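Local coordinates for protein deoxyribose-phosphate aldolase (Toxoplasma gondii, PDB 4EIV) that is a member of the deoxyribose-phosphate aldolase family, enzymes whose chain folds into a closed eight-stranded parallel beta/alpha barrel of the TIM type, at residues E116-N127 / T152-Q163; L176-S187 / R230-V238. One frame throughout, in Å; residues are numbered along the deposited sequence.

Interaction 1: residues E116-N127 / T152-Q163; sequences EIECLIDWRRMN and TLKVVLSGGELQ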
loop_
_atom_site.group_PDB
_atom_site.type_symbol
_atom_site.label_atom_id
_atom_site.label_comp_id
_atom_site.label_asym_id
_atom_site.label_seq_id
_atom_site.Cartn_x
_atom_site.Cartn_y
_atom_site.Cartn_z
ATOM N N GLU A 116 11.120 -18.727 2.162
ATOM C CA GLU A 116 11.542 -18.269 0.831
ATOM C C GLU A 116 12.997 -18.639 0.635
ATOM O O GLU A 116 13.709 -18.936 1.592
ATOM C CB GLU A 116 11.393 -16.749 0.661
ATOM C CG GLU A 116 10.001 -16.200 0.906
ATOM C CD GLU A 116 9.835 -14.750 0.475
ATOM O OE1 GLU A 116 10.629 -14.256 -0.361
ATOM O OE2 GLU A 116 8.878 -14.106 0.956
ATOM N N ILE A 117 13.422 -18.619 -0.623
ATOM C CA ILE A 117 14.797 -18.910 -0.998
ATOM C C ILE A 117 15.353 -17.717 -1.784
ATOM O O ILE A 117 14.672 -17.179 -2.647
ATOM C CB ILE A 117 14.889 -20.184 -1.871
ATOM C CG1 ILE A 117 14.450 -21.424 -1.089
ATOM C CG2 ILE A 117 16.318 -20.389 -2.407
ATOM C CD1 ILE A 117 15.253 -21.699 0.199
ATOM N N GLU A 118 16.576 -17.317 -1.458
ATOM C CA GLU A 118 17.274 -16.223 -2.149
ATOM C C GLU A 118 18.542 -16.802 -2.770
ATOM O O GLU A 118 19.514 -17.082 -2.063
ATOM C CB GLU A 118 17.542 -15.093 -1.168
ATOM C CG GLU A 118 16.206 -14.520 -0.646
ATOM C CD GLU A 118 16.316 -13.411 0.386
ATOM O OE1 GLU A 118 15.333 -12.649 0.495
ATOM O OE2 GLU A 118 17.337 -13.289 1.096
ATOM N N CYS A 119 18.537 -16.947 -4.102
ATOM C CA CYS A 119 19.595 -17.648 -4.812
ATOM C C CYS A 119 20.533 -16.694 -5.564
ATOM O O CYS A 119 20.108 -16.012 -6.490
ATOM C CB CYS A 119 18.938 -18.629 -5.780
ATOM S SG CYS A 119 20.115 -19.614 -6.745
ATOM N N LEU A 120 21.808 -16.718 -5.215
ATOM C CA LEU A 120 22.799 -15.913 -5.911
ATOM C C LEU A 120 23.203 -16.628 -7.197
ATOM O O LEU A 120 23.363 -17.836 -7.206
ATOM C CB LEU A 120 24.005 -15.670 -5.007
ATOM C CG LEU A 120 25.169 -14.800 -5.482
ATOM C CD1 LEU A 120 24.685 -13.380 -5.847
ATOM C CD2 LEU A 120 26.268 -14.733 -4.443
ATOM N N ILE A 121 23.337 -15.866 -8.273
ATOM C CA ILE A 121 23.810 -16.391 -9.536
ATOM C C ILE A 121 25.340 -16.423 -9.603
ATOM O O ILE A 121 26.026 -15.740 -8.834
ATOM C CB ILE A 121 23.252 -15.573 -10.751
ATOM C CG1 ILE A 121 23.777 -14.135 -10.764
ATOM C CG2 ILE A 121 21.728 -15.607 -10.764
ATOM C CD1 ILE A 121 23.544 -13.394 -12.107
ATOM N N ASP A 122 25.869 -17.132 -10.601
ATOM C CA ASP A 122 27.311 -17.130 -10.876
ATOM C C ASP A 122 27.534 -15.899 -11.753
ATOM O O ASP A 122 27.693 -15.966 -12.971
ATOM C CB ASP A 122 27.725 -18.435 -11.579
ATOM C CG ASP A 122 29.238 -18.668 -11.559
ATOM O OD1 ASP A 122 30.014 -17.742 -11.191
ATOM O OD2 ASP A 122 29.654 -19.802 -11.911
ATOM N N TRP A 123 27.586 -14.742 -11.103
ATOM C CA TRP A 123 27.640 -13.462 -11.806
ATOM C C TRP A 123 28.950 -13.291 -12.580
ATOM O O TRP A 123 28.987 -12.620 -13.606
ATOM C CB TRP A 123 27.434 -12.297 -10.817
ATOM C CG TRP A 123 28.350 -12.348 -9.637
ATOM C CD1 TRP A 123 28.117 -12.946 -8.395
ATOM C CD2 TRP A 123 29.635 -11.770 -9.559
ATOM N NE1 TRP A 123 29.189 -12.779 -7.597
ATOM C CE2 TRP A 123 30.141 -12.049 -8.271
ATOM C CE3 TRP A 123 30.424 -11.068 -10.459
ATOM C CZ2 TRP A 123 31.395 -11.640 -7.867
ATOM C CZ3 TRP A 123 31.674 -10.628 -10.049
ATOM C CH2 TRP A 123 32.150 -10.932 -8.773
ATOM N N ARG A 124 30.005 -13.953 -12.118
ATOM C CA ARG A 124 31.293 -13.838 -12.805
ATOM C C ARG A 124 31.222 -14.345 -14.233
ATOM O O ARG A 124 31.929 -13.855 -15.132
ATOM C CB ARG A 124 32.371 -14.599 -12.031
ATOM C CG ARG A 124 32.801 -13.922 -10.759
ATOM C CD ARG A 124 33.845 -14.760 -10.026
ATOM N NE ARG A 124 34.284 -14.117 -8.809
ATOM C CZ ARG A 124 33.667 -14.178 -7.636
ATOM N NH1 ARG A 124 32.564 -14.906 -7.491
ATOM N NH2 ARG A 124 34.184 -13.518 -6.604
ATOM N N ARG A 125 30.371 -15.342 -14.477
ATOM C CA ARG A 125 30.294 -15.925 -15.799
ATOM C C ARG A 125 29.883 -14.943 -16.883
ATOM O O ARG A 125 30.293 -15.062 -18.034
ATOM C CB ARG A 125 29.344 -17.109 -15.777
ATOM C CG ARG A 125 29.746 -18.246 -14.851
ATOM C CD ARG A 125 30.940 -19.009 -15.367
ATOM N NE ARG A 125 31.300 -20.091 -14.453
ATOM C CZ ARG A 125 32.192 -21.029 -14.744
ATOM N NH1 ARG A 125 32.475 -21.990 -13.873
ATOM N NH2 ARG A 125 32.787 -21.015 -15.926
ATOM N N MET A 126 29.088 -13.951 -16.498
ATOM C CA MET A 126 28.652 -12.909 -17.427
ATOM C C MET A 126 29.818 -12.071 -17.952
ATOM O O MET A 126 29.752 -11.517 -19.062
ATOM C CB MET A 126 27.635 -11.993 -16.740
ATOM C CG MET A 126 26.374 -12.684 -16.265
ATOM S SD MET A 126 25.371 -13.429 -17.563
ATOM C CE MET A 126 24.817 -11.918 -18.329
ATOM N N ASN A 127 30.881 -11.971 -17.170
ATOM C CA ASN A 127 32.057 -11.227 -17.585
ATOM C C ASN A 127 32.892 -11.978 -18.622
ATOM O O ASN A 127 33.586 -11.350 -19.430
ATOM C CB ASN A 127 32.972 -10.932 -16.388
ATOM C CG ASN A 127 32.321 -10.067 -15.325
ATOM O OD1 ASN A 127 31.465 -9.228 -15.610
ATOM N ND2 ASN A 127 32.765 -10.252 -14.068
ATOM N N THR A 152 8.370 -18.779 -2.674
ATOM C CA THR A 152 9.006 -17.717 -3.418
ATOM C C THR A 152 10.501 -17.923 -3.582
ATOM O O THR A 152 11.233 -18.147 -2.600
ATOM C CB THR A 152 8.777 -16.370 -2.697
ATOM O OG1 THR A 152 7.367 -16.096 -2.618
ATOM C CG2 THR A 152 9.470 -15.209 -3.401
ATOM N N LEU A 153 10.940 -17.828 -4.836
ATOM C CA LEU A 153 12.363 -17.866 -5.201
ATOM C C LEU A 153 12.796 -16.478 -5.673
ATOM O O LEU A 153 12.312 -15.984 -6.716
ATOM C CB LEU A 153 12.652 -18.862 -6.328
ATOM C CG LEU A 153 14.097 -18.936 -6.844
ATOM C CD1 LEU A 153 15.063 -19.259 -5.747
ATOM C CD2 LEU A 153 14.188 -19.951 -7.988
ATOM N N LYS A 154 13.655 -15.829 -4.901
ATOM C CA LYS A 154 14.267 -14.580 -5.292
ATOM C C LYS A 154 15.619 -14.913 -5.922
ATOM O O LYS A 154 16.338 -15.786 -5.414
ATOM C CB LYS A 154 14.496 -13.682 -4.105
ATOM C CG LYS A 154 13.286 -13.448 -3.200
ATOM C CD LYS A 154 13.475 -12.120 -2.524
ATOM C CE LYS A 154 12.441 -11.746 -1.482
ATOM N NZ LYS A 154 12.633 -12.523 -0.216
ATOM N N VAL A 155 15.937 -14.285 -7.051
ATOM C CA VAL A 155 17.235 -14.490 -7.698
ATOM C C VAL A 155 18.046 -13.197 -7.533
ATOM O O VAL A 155 17.605 -12.107 -7.920
ATOM C CB VAL A 155 17.077 -14.895 -9.152
ATOM C CG1 VAL A 155 18.417 -15.123 -9.820
ATOM C CG2 VAL A 155 16.259 -16.175 -9.238
ATOM N N VAL A 156 19.233 -13.340 -6.949
ATOM C CA VAL A 156 20.122 -12.253 -6.612
ATOM C C VAL A 156 21.065 -12.094 -7.794
ATOM O O VAL A 156 21.861 -12.986 -8.099
ATOM C CB VAL A 156 20.842 -12.545 -5.289
ATOM C CG1 VAL A 156 21.610 -11.384 -4.868
ATOM C CG2 VAL A 156 19.878 -12.967 -4.201
ATOM N N LEU A 157 21.034 -10.912 -8.411
ATOM C CA LEU A 157 21.725 -10.687 -9.673
ATOM C C LEU A 157 23.168 -10.197 -9.575
ATOM O O LEU A 157 23.896 -10.232 -10.579
ATOM C CB LEU A 157 20.927 -9.674 -10.504
ATOM C CG LEU A 157 19.503 -10.064 -10.872
ATOM C CD1 LEU A 157 18.843 -8.915 -11.671
ATOM C CD2 LEU A 157 19.438 -11.372 -11.648
ATOM N N SER A 158 23.597 -9.804 -8.390
ATOM C CA SER A 158 24.934 -9.257 -8.199
ATOM C C SER A 158 25.463 -9.654 -6.848
ATOM O O SER A 158 24.713 -9.710 -5.870
ATOM C CB SER A 158 24.902 -7.725 -8.331
ATOM O OG SER A 158 26.160 -7.122 -8.060
ATOM N N GLY A 159 26.768 -9.912 -6.807
ATOM C CA GLY A 159 27.484 -10.241 -5.567
ATOM C C GLY A 159 28.385 -9.071 -5.138
ATOM O O GLY A 159 29.382 -9.271 -4.481
ATOM N N GLY A 160 28.056 -7.847 -5.540
ATOM C CA GLY A 160 28.801 -6.671 -5.083
ATOM C C GLY A 160 29.813 -6.053 -6.017
ATOM O O GLY A 160 30.333 -4.974 -5.703
ATOM N N GLU A 161 30.113 -6.702 -7.139
ATOM C CA GLU A 161 31.039 -6.127 -8.114
ATOM C C GLU A 161 30.274 -5.408 -9.218
ATOM O O GLU A 161 29.247 -5.906 -9.711
ATOM C CB GLU A 161 31.965 -7.169 -8.717
ATOM C CG GLU A 161 33.062 -7.639 -7.779
ATOM C CD GLU A 161 34.276 -8.208 -8.520
ATOM O OE1 GLU A 161 34.325 -8.147 -9.778
ATOM O OE2 GLU A 161 35.191 -8.711 -7.833
ATOM N N LEU A 162 30.797 -4.244 -9.603
ATOM C CA LEU A 162 30.185 -3.406 -10.638
ATOM C C LEU A 162 30.287 -4.038 -12.036
ATOM O O LEU A 162 31.394 -4.295 -12.527
ATOM C CB LEU A 162 30.842 -2.007 -10.661
ATOM C CG LEU A 162 30.757 -1.051 -9.443
ATOM C CD1 LEU A 162 31.695 0.165 -9.561
ATOM C CD2 LEU A 162 29.330 -0.581 -9.194
ATOM N N GLN A 163 29.132 -4.291 -12.650
ATOM C CA GLN A 163 29.051 -4.846 -13.999
ATOM C C GLN A 163 28.241 -3.914 -14.899
ATOM O O GLN A 163 27.365 -3.170 -14.427
ATOM C CB GLN A 163 28.441 -6.249 -13.965
ATOM C CG GLN A 163 29.349 -7.282 -13.300
ATOM C CD GLN A 163 28.692 -8.659 -13.190
ATOM O OE1 GLN A 163 27.707 -8.841 -12.467
ATOM N NE2 GLN A 163 29.262 -9.643 -13.881
HETATM O O HOH W 1 6.480 -13.692 -1.295
HETATM O O HOH W 2 32.886 -7.812 -12.179
#
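Lys154 ties together two glutamates of the neighbouring strand inside a parallel beta/alpha (TIM) barrel, where strands 116-120 and 152-156 lie side by side. Its NZ sits between two carboxylates, forming salt bridges to Glu116 OE1 at 2.7 Å and to Glu118 OE1 at 2.8 Å. The first oxygen is met from above its carboxylate plane, the second through its anti lone pair. A bend at the last torsion of the lysine (chi4 75°) turns NZ into this position. Glu31 adds a further salt bridge to Lys154, while Lys85 and Arg268 hold Glu116 OE2, and Ser61 holds Glu118 OE2.

On the other face, which packs against helices 130-148 and 165-178, Leu153 CD1 meets Ile117 CG2 at 3.7 Å. Ile121 and Val155 cross at about a right angle, and Ile121 CG2 and Val155 CG1 are tightly packed at 3.5 Å. Along the backbone, Cys119 N bonds to Lys154 O and Cys119 O receives Val156 N, both nearly straight.

Beyond the strands, the Gly159 backbone N lies near the rim of one face of the Trp123 ring, Arg124 CG near the rim of the opposite one, and Glu161 CD approaches Trp123 CH2 obliquely at 3.5 Å. Gln163 NE2 bonds to Asn127 OD1 at 2.8 Å and to Trp123 O at 3.0 Å, reaching Trp123 O from the opposite side of its carbonyl plane to Met126 N.

Interaction 2: residues L176-S187 / R230-V238; sequences LEGGADFLQTSS and RCIGIKIEV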
loop_
_atom_site.group_PDB
_atom_site.type_symbol
_atom_site.label_atom_id
_atom_site.label_comp_id
_atom_site.label_asym_id
_atom_site.label_seq_id
_atom_site.Cartn_x
_atom_site.Cartn_y
_atom_site.Cartn_z
ATOM N N LEU A 176 14.512 -14.305 -15.064
ATOM C CA LEU A 176 13.078 -14.354 -15.320
ATOM C C LEU A 176 12.722 -15.593 -16.142
ATOM O O LEU A 176 11.773 -16.322 -15.822
ATOM C CB LEU A 176 12.584 -13.089 -16.027
ATOM C CG LEU A 176 12.702 -11.825 -15.176
ATOM C CD1 LEU A 176 12.472 -10.594 -16.053
ATOM C CD2 LEU A 176 11.732 -11.851 -13.967
ATOM N N GLU A 177 13.477 -15.839 -17.222
ATOM C CA GLU A 177 13.218 -17.012 -18.069
ATOM C C GLU A 177 13.412 -18.305 -17.288
ATOM O O GLU A 177 12.730 -19.298 -17.550
ATOM C CB GLU A 177 14.117 -16.984 -19.311
ATOM C CG GLU A 177 13.792 -15.836 -20.258
ATOM C CD GLU A 177 14.786 -15.638 -21.402
ATOM O OE1 GLU A 177 15.922 -16.165 -21.336
ATOM O OE2 GLU A 177 14.430 -14.914 -22.361
ATOM N N GLY A 178 14.336 -18.298 -16.337
ATOM C CA GLY A 178 14.574 -19.457 -15.505
ATOM C C GLY A 178 13.474 -19.746 -14.493
ATOM O O GLY A 178 13.438 -20.833 -13.926
ATOM N N GLY A 179 12.586 -18.782 -14.257
ATOM C CA GLY A 179 11.499 -18.950 -13.294
ATOM C C GLY A 179 11.561 -18.123 -12.016
ATOM O O GLY A 179 10.866 -18.418 -11.059
ATOM N N ALA A 180 12.387 -17.082 -11.950
ATOM C CA ALA A 180 12.427 -16.240 -10.766
ATOM C C ALA A 180 11.045 -15.697 -10.396
ATOM O O ALA A 180 10.293 -15.265 -11.266
ATOM C CB ALA A 180 13.355 -15.049 -11.011
ATOM N N ASP A 181 10.725 -15.715 -9.098
ATOM C CA ASP A 181 9.545 -15.016 -8.582
ATOM C C ASP A 181 9.818 -13.562 -8.189
ATOM O O ASP A 181 8.882 -12.778 -8.066
ATOM C CB ASP A 181 9.015 -15.735 -7.352
ATOM C CG ASP A 181 8.619 -17.150 -7.651
ATOM O OD1 ASP A 181 7.712 -17.401 -8.512
ATOM O OD2 ASP A 181 9.189 -18.066 -7.012
ATOM N N PHE A 182 11.078 -13.232 -7.909
ATOM C CA PHE A 182 11.562 -11.911 -7.529
ATOM C C PHE A 182 12.950 -11.742 -8.122
ATOM O O PHE A 182 13.737 -12.697 -8.162
ATOM C CB PHE A 182 11.742 -11.781 -6.000
ATOM C CG PHE A 182 10.627 -11.057 -5.260
ATOM C CD1 PHE A 182 9.451 -11.715 -4.903
ATOM C CD2 PHE A 182 10.820 -9.755 -4.837
ATOM C CE1 PHE A 182 8.468 -11.034 -4.177
ATOM C CE2 PHE A 182 9.855 -9.078 -4.149
ATOM C CZ PHE A 182 8.712 -9.707 -3.791
ATOM N N LEU A 183 13.278 -10.506 -8.503
ATOM C CA LEU A 183 14.636 -10.111 -8.868
ATOM C C LEU A 183 15.173 -9.233 -7.751
ATOM O O LEU A 183 14.566 -8.229 -7.392
ATOM C CB LEU A 183 14.670 -9.338 -10.174
ATOM C CG LEU A 183 14.198 -10.119 -11.389
ATOM C CD1 LEU A 183 14.285 -9.240 -12.649
ATOM C CD2 LEU A 183 14.991 -11.424 -11.571
ATOM N N GLN A 184 16.281 -9.667 -7.159
ATOM C CA GLN A 184 16.925 -8.983 -6.073
ATOM C C GLN A 184 18.190 -8.364 -6.642
ATOM O O GLN A 184 18.992 -9.017 -7.305
ATOM C CB GLN A 184 17.221 -9.960 -4.937
ATOM C CG GLN A 184 18.010 -9.345 -3.777
ATOM C CD GLN A 184 18.113 -10.266 -2.561
ATOM O OE1 GLN A 184 17.242 -11.098 -2.320
ATOM N NE2 GLN A 184 19.196 -10.122 -1.815
ATOM N N THR A 185 18.407 -7.094 -6.346
ATOM C CA THR A 185 19.515 -6.367 -6.945
ATOM C C THR A 185 20.888 -6.927 -6.627
ATOM O O THR A 185 21.748 -6.988 -7.479
ATOM C CB THR A 185 19.520 -4.872 -6.487
ATOM O OG1 THR A 185 19.585 -4.778 -5.049
ATOM C CG2 THR A 185 18.301 -4.133 -7.001
ATOM N N SER A 186 21.084 -7.323 -5.387
ATOM C CA SER A 186 22.455 -7.493 -4.855
ATOM C C SER A 186 22.404 -8.283 -3.574
ATOM O O SER A 186 21.355 -8.396 -2.918
ATOM C CB SER A 186 23.103 -6.109 -4.631
ATOM O OG SER A 186 22.193 -5.208 -4.003
ATOM N N SER A 187 23.532 -8.905 -3.265
ATOM C CA SER A 187 23.675 -9.834 -2.158
ATOM C C SER A 187 23.623 -9.324 -0.724
ATOM O O SER A 187 23.163 -10.047 0.177
ATOM C CB SER A 187 25.039 -10.507 -2.298
ATOM O OG SER A 187 25.495 -10.860 -1.015
ATOM N N ARG A 230 2.850 -14.244 -14.887
ATOM C CA ARG A 230 2.862 -14.503 -13.450
ATOM C C ARG A 230 3.354 -13.264 -12.690
ATOM O O ARG A 230 3.963 -12.365 -13.285
ATOM C CB ARG A 230 3.745 -15.714 -13.144
ATOM C CG ARG A 230 5.245 -15.466 -13.346
ATOM C CD ARG A 230 6.097 -16.729 -13.174
ATOM N NE ARG A 230 7.524 -16.397 -13.097
ATOM C CZ ARG A 230 8.313 -16.163 -14.142
ATOM N NH1 ARG A 230 7.818 -16.208 -15.378
ATOM N NH2 ARG A 230 9.613 -15.862 -13.949
ATOM N N CYS A 231 3.081 -13.235 -11.387
ATOM C CA CYS A 231 3.458 -12.123 -10.520
ATOM C C CYS A 231 4.937 -12.201 -10.233
ATOM O O CYS A 231 5.418 -13.249 -9.788
ATOM C CB CYS A 231 2.694 -12.197 -9.197
ATOM S SG CYS A 231 3.050 -10.858 -8.024
ATOM N N ILE A 232 5.662 -11.111 -10.499
ATOM C CA ILE A 232 7.109 -11.067 -10.242
ATOM C C ILE A 232 7.471 -9.785 -9.497
ATOM O O ILE A 232 7.072 -8.686 -9.870
ATOM C CB ILE A 232 7.947 -11.227 -11.525
ATOM C CG1 ILE A 232 7.566 -12.541 -12.235
ATOM C CG2 ILE A 232 9.443 -11.229 -11.187
ATOM C CD1 ILE A 232 8.061 -12.675 -13.651
ATOM N N GLY A 233 8.208 -9.940 -8.415
ATOM C CA GLY A 233 8.576 -8.813 -7.619
ATOM C C GLY A 233 9.983 -8.323 -7.797
ATOM O O GLY A 233 10.827 -8.951 -8.453
ATOM N N ILE A 234 10.243 -7.143 -7.241
ATOM C CA ILE A 234 11.597 -6.588 -7.188
ATOM C C ILE A 234 11.968 -6.343 -5.732
ATOM O O ILE A 234 11.171 -5.819 -4.951
ATOM C CB ILE A 234 11.772 -5.278 -7.995
ATOM C CG1 ILE A 234 13.247 -4.878 -8.054
ATOM C CG2 ILE A 234 11.007 -4.151 -7.364
ATOM C CD1 ILE A 234 13.498 -3.665 -8.905
ATOM N N LYS A 235 13.172 -6.777 -5.383
ATOM C CA LYS A 235 13.768 -6.539 -4.068
ATOM C C LYS A 235 14.986 -5.641 -4.235
ATOM O O LYS A 235 15.938 -6.007 -4.950
ATOM C CB LYS A 235 14.163 -7.838 -3.367
ATOM C CG LYS A 235 14.912 -7.647 -2.073
ATOM C CD LYS A 235 15.044 -8.889 -1.243
ATOM C CE LYS A 235 15.942 -8.674 -0.043
ATOM N NZ LYS A 235 16.000 -9.880 0.841
ATOM N N ILE A 236 14.943 -4.474 -3.601
ATOM C CA ILE A 236 16.007 -3.490 -3.633
ATOM C C ILE A 236 16.830 -3.705 -2.370
ATOM O O ILE A 236 16.346 -3.489 -1.254
ATOM C CB ILE A 236 15.444 -2.069 -3.721
ATOM C CG1 ILE A 236 14.575 -1.902 -4.977
ATOM C CG2 ILE A 236 16.555 -1.054 -3.739
ATOM C CD1 ILE A 236 13.955 -0.534 -5.179
ATOM N N GLU A 237 18.030 -4.248 -2.560
ATOM C CA GLU A 237 18.964 -4.528 -1.456
ATOM C C GLU A 237 19.914 -3.341 -1.358
ATOM O O GLU A 237 20.619 -3.025 -2.319
ATOM C CB GLU A 237 19.686 -5.856 -1.689
ATOM C CG GLU A 237 20.544 -6.358 -0.519
ATOM C CD GLU A 237 21.858 -5.631 -0.365
ATOM O OE1 GLU A 237 22.155 -5.269 0.784
ATOM O OE2 GLU A 237 22.574 -5.434 -1.385
ATOM N N VAL A 238 19.869 -2.640 -0.225
ATOM C CA VAL A 238 20.524 -1.347 -0.074
ATOM C C VAL A 238 21.756 -1.346 0.778
ATOM O O VAL A 238 22.315 -0.280 1.053
ATOM C CB VAL A 238 19.527 -0.281 0.453
ATOM C CG1 VAL A 238 18.311 -0.180 -0.479
ATOM C CG2 VAL A 238 19.090 -0.576 1.869
HETATM O O HOH W 3 6.315 -13.434 -7.006
HETATM O O HOH W 4 5.717 -15.875 -9.840
#
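Asp181, Leu183 and Thr185 exchange backbone hydrogen bonds with Gly233 and Lys235, so that strands 182-184 and 233-237 run parallel with their axes only 19° apart. Phe182 lays the face of its ring over Gly233, whose CA makes a CH-pi contact 3.6 Å from the ring centroid and almost on its normal; the bare glycine backbone permits this close cover. On the same face, Lys235 runs fully extended beside Gln184, its CG anti to the backbone N (chi1 174°), with Gln184 OE1 3.3 Å from Lys235 CD, and Lys235 NZ continues to a salt bridge with Glu31.

At the C-terminal ends, Thr185 OG1 accepts from Glu237 N and donates to Ser186 OG, which donates to Glu237 OE2 at 2.7 Å; His193 also bonds to that oxygen.

At the other end, Arg230 NH2 bonds to Leu176 O at 2.9 Å and Ala180 O at 2.8 Å, on either side of the Schellman motif at Gly179, whose N also bonds to Leu176 O. Ile232 CD1 covers a face of the guanidinium.

On the outer side of the strands, Ile232 and Ile234 pack on helix 196-210 and Ile236 on helix 243-257, while strand 152-156 borders strand 182-184 on its other side.

Overall arrangement
Interactions 1 and 2 are two parallel strand pairings of one barrel, following each other along the chain and meeting where strand 152-156 borders strand 182-184. Their centres lie about 10 Å apart, and both are largely buried. The interior links them through charge: Glu118 OE1 of interaction 1 pairs with Lys235 NZ of interaction 2 at 2.9 Å. At the N-terminal ends, Asp181 OD2 probably accepts a hydrogen bond from Leu153 N. Their chemistry differs most at the ends. Interaction 1 closes beyond its strands with a buried tryptophan flanked by a partly exposed glutamine and an exposed asparagine, whereas interaction 2 ends in buried hydroxyls facing a carboxylate and begins with an exposed arginine at a helix terminus.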